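Side-chain contacts in proteinase K (Serratia sp., PDB 2B6N), which probably cleaves proteins as a calcium-binding, subtilase-family serine endopeptidase resembling proteinase K, from a psychrotrophic bacterium: residues A112-V117 against I151-A156; W116-A121 against V143-A148. All coordinates share one frame; numbering follows the deposited sequence.

Contact 1 (A112-V117 against I151-A156); sequences AGINWV and ITFVVA
Ile-114 lies level with Phe-153 across a helix-on-sheet interface, their CA atoms 9.4 Å apart, and one turn on Val-117 faces Ile-151 with a CA separation of 8.2 Å. Helix 107-120 here packs on strand 152-156 of the parallel sheet in the subtilisin-like alpha/beta fold. All four residues are buried, and the side chains that meet are all apolar. The Phe-153 ring reaches out from the strand to the helix and meets it obliquely with its far end: Ile-114 CG2 sits 4.0 Å from Phe-153 CZ and nearly as close to CE2. On Val-117, CG1 is the branch turned to 151-156, held anti to the backbone N (chi1 176°). It passes Ile-151 CG2 at 4.1 Å and comes within 4.4 Å of Phe-153 CZ. Ile-151 bends its outer arm away from a staggered position (chi2 107°), which brings CD1 to 4.0 Å from Val-117 O. Val-147 of helix 137-148 and Met-129 of the neighbouring strand also touch the Phe-153 side chain. About 10 Å separates the side chain of Val-117 from that of Asp-39, the predicted charge-relay aspartate. Within 151-156, Ile-151 O lies in the plane of the Phe-153 ring at its edge, 3.5 Å from CD1.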
loop_
_atom_site.group_PDB
_atom_site.type_symbol
_atom_site.label_atom_id
_atom_site.label_comp_id
_atom_site.label_asym_id
_atom_site.label_seq_id
_atom_site.Cartn_x
_atom_site.Cartn_y
_atom_site.Cartn_z
ATOM N N ALA A 112 -18.430 -0.729 1.183
ATOM C CA ALA A 112 -18.801 0.630 1.577
ATOM C C ALA A 112 -17.599 1.581 1.545
ATOM O O ALA A 112 -17.712 2.694 1.038
ATOM C CB ALA A 112 -19.500 0.653 2.965
ATOM N N GLY A 113 -16.458 1.140 2.075
ATOM C CA GLY A 113 -15.222 1.960 2.072
ATOM C C GLY A 113 -14.673 2.232 0.666
ATOM O O GLY A 113 -14.217 3.348 0.358
ATOM N N ILE A 114 -14.695 1.204 -0.177
ATOM C CA ILE A 114 -14.261 1.360 -1.578
ATOM C C ILE A 114 -15.132 2.422 -2.255
ATOM O O ILE A 114 -14.620 3.355 -2.889
ATOM C CB ILE A 114 -14.373 0.031 -2.355
ATOM C CG1 ILE A 114 -13.413 -1.023 -1.780
ATOM C CG2 ILE A 114 -14.066 0.251 -3.841
ATOM C CD1 ILE A 114 -13.742 -2.479 -2.181
ATOM N N ASN A 115 -16.449 2.272 -2.110
ATOM C CA ASN A 115 -17.387 3.193 -2.726
ATOM C C ASN A 115 -17.171 4.586 -2.180
ATOM O O ASN A 115 -17.222 5.555 -2.932
ATOM C CB ASN A 115 -18.841 2.753 -2.521
ATOM C CG ASN A 115 -19.199 1.486 -3.305
ATOM O OD1 ASN A 115 -18.540 1.123 -4.283
ATOM N ND2 ASN A 115 -20.271 0.821 -2.883
ATOM N N TRP A 116 -16.921 4.687 -0.871
ATOM C CA TRP A 116 -16.684 5.990 -0.244
ATOM C C TRP A 116 -15.532 6.716 -0.926
ATOM O O TRP A 116 -15.656 7.898 -1.247
ATOM C CB TRP A 116 -16.455 5.890 1.281
ATOM C CG TRP A 116 -16.423 7.257 1.936
ATOM C CD1 TRP A 116 -17.484 7.954 2.444
ATOM C CD2 TRP A 116 -15.283 8.100 2.080
ATOM N NE1 TRP A 116 -17.069 9.169 2.933
ATOM C CE2 TRP A 116 -15.720 9.291 2.711
ATOM C CE3 TRP A 116 -13.927 7.967 1.745
ATOM C CZ2 TRP A 116 -14.848 10.338 3.019
ATOM C CZ3 TRP A 116 -13.052 9.013 2.061
ATOM C CH2 TRP A 116 -13.525 10.181 2.689
ATOM N N VAL A 117 -14.414 6.016 -1.135
ATOM C CA VAL A 117 -13.261 6.610 -1.851
ATOM C C VAL A 117 -13.659 7.068 -3.264
ATOM O O VAL A 117 -13.352 8.205 -3.653
ATOM C CB VAL A 117 -12.034 5.647 -1.907
ATOM C CG1 VAL A 117 -10.882 6.257 -2.752
ATOM C CG2 VAL A 117 -11.535 5.329 -0.481
ATOM N N ILE A 151 -9.345 6.476 -9.710
ATOM C CA ILE A 151 -8.500 6.305 -8.517
ATOM C C ILE A 151 -7.688 5.035 -8.671
ATOM O O ILE A 151 -8.244 3.958 -8.866
ATOM C CB ILE A 151 -9.327 6.263 -7.194
ATOM C CG1 ILE A 151 -10.096 7.579 -6.979
ATOM C CG2 ILE A 151 -8.432 5.986 -5.990
ATOM C CD1 ILE A 151 -11.602 7.459 -7.213
ATOM N N THR A 152 -6.368 5.170 -8.582
ATOM C CA THR A 152 -5.483 4.018 -8.630
ATOM C C THR A 152 -5.661 3.218 -7.340
ATOM O O THR A 152 -5.485 3.774 -6.258
ATOM C CB THR A 152 -4.002 4.486 -8.776
ATOM O OG1 THR A 152 -3.855 5.217 -10.012
ATOM C CG2 THR A 152 -3.021 3.312 -8.735
ATOM N N PHE A 153 -6.016 1.935 -7.466
ATOM C CA PHE A 153 -6.092 1.020 -6.314
ATOM C C PHE A 153 -4.924 0.047 -6.256
ATOM O O PHE A 153 -4.582 -0.612 -7.247
ATOM C CB PHE A 153 -7.404 0.222 -6.331
ATOM C CG PHE A 153 -8.510 0.894 -5.612
ATOM C CD1 PHE A 153 -9.049 2.074 -6.089
ATOM C CD2 PHE A 153 -9.012 0.343 -4.449
ATOM C CE1 PHE A 153 -10.070 2.700 -5.417
ATOM C CE2 PHE A 153 -10.047 0.964 -3.765
ATOM C CZ PHE A 153 -10.573 2.145 -4.246
ATOM N N VAL A 154 -4.344 -0.059 -5.063
ATOM C CA VAL A 154 -3.184 -0.912 -4.815
ATOM C C VAL A 154 -3.576 -1.820 -3.645
ATOM O O VAL A 154 -4.064 -1.331 -2.627
ATOM C CB VAL A 154 -1.938 -0.070 -4.431
ATOM C CG1 VAL A 154 -0.720 -1.001 -4.219
ATOM C CG2 VAL A 154 -1.620 0.977 -5.514
ATOM N N VAL A 155 -3.378 -3.125 -3.801
ATOM C CA VAL A 155 -3.890 -4.122 -2.847
ATOM C C VAL A 155 -2.871 -5.213 -2.538
ATOM O O VAL A 155 -2.015 -5.537 -3.378
ATOM C CB VAL A 155 -5.256 -4.777 -3.306
ATOM C CG1 VAL A 155 -6.224 -3.711 -3.804
ATOM C CG2 VAL A 155 -5.055 -5.860 -4.396
ATOM N N ALA A 156 -2.965 -5.776 -1.335
ATOM C CA ALA A 156 -2.074 -6.866 -0.919
ATOM C C ALA A 156 -2.464 -8.157 -1.633
ATOM O O ALA A 156 -3.672 -8.437 -1.822
ATOM C CB ALA A 156 -2.129 -7.046 0.593
#

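Contact 2 (W116-A121 against V143-A148); sequences WVKNNA and VNAAVA
Two neighbouring helices of the subtilisin-like alpha/beta fold meet here, and Lys-118 of helix 107-120 lies against Ala-145 and Ala-146 of helix 137-148. The second helix is the crossover of a beta-alpha-beta unit joining parallel strands 125-129 and 152-156. The small alanines of helix 137-148 permit a near approach: the CA atoms of Lys-118 and Ala-146 are only 4.8 Å apart, and their CB atoms meet at 3.9 Å. From there the lysine chain runs alongside the other backbone. With CG anti to the backbone N (chi1 178°), its CG and CD pass over Ala-146 CA, CD at 3.9 Å, and CD also comes within 3.9 Å of Ala-145 O. A bend at chi3 (74°) then turns the chain so that the ammonium nitrogen stands beside the methyl of Ala-145. The touch is therefore made mainly by the aliphatic part of the lysine, at the partly exposed margin of the helix pair. Helix 107-120 ends just beyond, where Val-117 O receives the backbone N-H groups of both Asn-120 and Ala-121. The side chain of Asn-120 folds back, and its ND2 donates to Trp-116 O at 2.9 Å, with an N-H...O angle of 161°. This bond holds Asn-120 ND2 over one face of the Trp-116 indole, 3.2 Å above its plane and displaced toward the rim.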
loop_
_atom_site.group_PDB
_atom_site.type_symbol
_atom_site.label_atom_id
_atom_site.label_comp_id
_atom_site.label_asym_id
_atom_site.label_seq_id
_atom_site.Cartn_x
_atom_site.Cartn_y
_atom_site.Cartn_z
ATOM N N TRP A 116 -16.921 4.687 -0.871
ATOM C CA TRP A 116 -16.684 5.990 -0.244
ATOM C C TRP A 116 -15.532 6.716 -0.926
ATOM O O TRP A 116 -15.656 7.898 -1.247
ATOM C CB TRP A 116 -16.455 5.890 1.281
ATOM C CG TRP A 116 -16.423 7.257 1.936
ATOM C CD1 TRP A 116 -17.484 7.954 2.444
ATOM C CD2 TRP A 116 -15.283 8.100 2.080
ATOM N NE1 TRP A 116 -17.069 9.169 2.933
ATOM C CE2 TRP A 116 -15.720 9.291 2.711
ATOM C CE3 TRP A 116 -13.927 7.967 1.745
ATOM C CZ2 TRP A 116 -14.848 10.338 3.019
ATOM C CZ3 TRP A 116 -13.052 9.013 2.061
ATOM C CH2 TRP A 116 -13.525 10.181 2.689
ATOM N N VAL A 117 -14.414 6.016 -1.135
ATOM C CA VAL A 117 -13.261 6.610 -1.851
ATOM C C VAL A 117 -13.659 7.068 -3.264
ATOM O O VAL A 117 -13.352 8.205 -3.653
ATOM C CB VAL A 117 -12.034 5.647 -1.907
ATOM C CG1 VAL A 117 -10.882 6.257 -2.752
ATOM C CG2 VAL A 117 -11.535 5.329 -0.481
ATOM N N LYS A 118 -14.323 6.182 -4.018
ATOM C CA LYS A 118 -14.826 6.505 -5.364
ATOM C C LYS A 118 -15.640 7.807 -5.366
ATOM O O LYS A 118 -15.442 8.676 -6.223
ATOM C CB LYS A 118 -15.681 5.356 -5.920
ATOM C CG LYS A 118 -16.274 5.647 -7.310
ATOM C CD LYS A 118 -17.050 4.469 -7.831
ATOM C CE LYS A 118 -18.389 4.311 -7.115
ATOM N NZ LYS A 118 -19.084 3.067 -7.575
ATOM N N ASN A 119 -16.538 7.938 -4.393
ATOM C CA ASN A 119 -17.449 9.070 -4.354
ATOM C C ASN A 119 -16.844 10.346 -3.793
ATOM O O ASN A 119 -17.352 11.430 -4.068
ATOM C CB ASN A 119 -18.757 8.692 -3.638
ATOM C CG ASN A 119 -19.491 7.567 -4.346
ATOM O OD1 ASN A 119 -19.458 7.459 -5.579
ATOM N ND2 ASN A 119 -20.146 6.722 -3.581
ATOM N N ASN A 120 -15.753 10.221 -3.036
ATOM C CA ASN A 120 -15.199 11.353 -2.292
ATOM C C ASN A 120 -13.807 11.817 -2.706
ATOM O O ASN A 120 -13.404 12.933 -2.378
ATOM C CB ASN A 120 -15.224 11.064 -0.806
ATOM C CG ASN A 120 -16.614 11.178 -0.241
ATOM O OD1 ASN A 120 -17.062 12.276 0.088
ATOM N ND2 ASN A 120 -17.324 10.066 -0.180
ATOM N N ALA A 121 -13.077 10.979 -3.423
ATOM C CA ALA A 121 -11.757 11.385 -3.907
ATOM C C ALA A 121 -11.860 12.619 -4.818
ATOM O O ALA A 121 -12.750 12.709 -5.665
ATOM C CB ALA A 121 -11.066 10.241 -4.634
ATOM N N VAL A 143 -14.041 -2.411 -6.631
ATOM C CA VAL A 143 -12.665 -1.964 -6.920
ATOM C C VAL A 143 -12.527 -1.489 -8.373
ATOM O O VAL A 143 -12.022 -0.399 -8.635
ATOM C CB VAL A 143 -11.602 -3.062 -6.634
ATOM C CG1 VAL A 143 -10.207 -2.616 -7.149
ATOM C CG2 VAL A 143 -11.530 -3.357 -5.149
ATOM N N ASN A 144 -12.969 -2.329 -9.297
ATOM C CA ASN A 144 -12.863 -2.029 -10.726
ATOM C C ASN A 144 -13.631 -0.742 -11.081
ATOM O O ASN A 144 -13.136 0.084 -11.856
ATOM C CB ASN A 144 -13.361 -3.210 -11.571
ATOM C CG ASN A 144 -12.430 -4.409 -11.538
ATOM O OD1 ASN A 144 -11.240 -4.299 -11.262
ATOM N ND2 ASN A 144 -12.984 -5.574 -11.834
ATOM N N ALA A 145 -14.802 -0.550 -10.467
ATOM C CA ALA A 145 -15.576 0.673 -10.662
ATOM C C ALA A 145 -14.866 1.918 -10.117
ATOM O O ALA A 145 -14.883 2.972 -10.769
ATOM C CB ALA A 145 -17.006 0.539 -10.038
ATOM N N ALA A 146 -14.243 1.813 -8.931
ATOM C CA ALA A 146 -13.508 2.958 -8.356
ATOM C C ALA A 146 -12.307 3.333 -9.225
ATOM O O ALA A 146 -11.996 4.515 -9.394
ATOM C CB ALA A 146 -13.063 2.665 -6.905
ATOM N N VAL A 147 -11.652 2.316 -9.783
ATOM C CA VAL A 147 -10.534 2.520 -10.706
ATOM C C VAL A 147 -11.018 3.179 -12.010
ATOM O O VAL A 147 -10.379 4.107 -12.502
ATOM C CB VAL A 147 -9.755 1.208 -10.976
ATOM C CG1 VAL A 147 -8.683 1.422 -12.033
ATOM C CG2 VAL A 147 -9.097 0.720 -9.656
ATOM N N ALA A 148 -12.141 2.698 -12.549
ATOM C CA ALA A 148 -12.733 3.302 -13.750
ATOM C C ALA A 148 -13.129 4.763 -13.497
ATOM O O ALA A 148 -13.201 5.565 -14.437
ATOM C CB ALA A 148 -13.912 2.489 -14.249
#

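How the contacts relate
The centres of contacts 1 and 2 lie about 6 Å apart, and both start from helix 107-120, sharing Trp-116 and Val-117. Along the chain this helix leads into strand 125-129, then helix 137-148 and, soon after, strand 152-156, so the partner segments 143-148 and 151-156 are close neighbours in sequence. The helix thus packs on the sheet in contact 1 and on the crossover helix in contact 2. The two contacts also touch: Phe-153 CE1 packs tightly against Ala-146 CB at 3.3 Å, and Ile-151 CG1 meets Ala-121 CB at 3.7 Å. Together they join the sheet to the helices packed on it, from the buried core to a partly exposed helix surface.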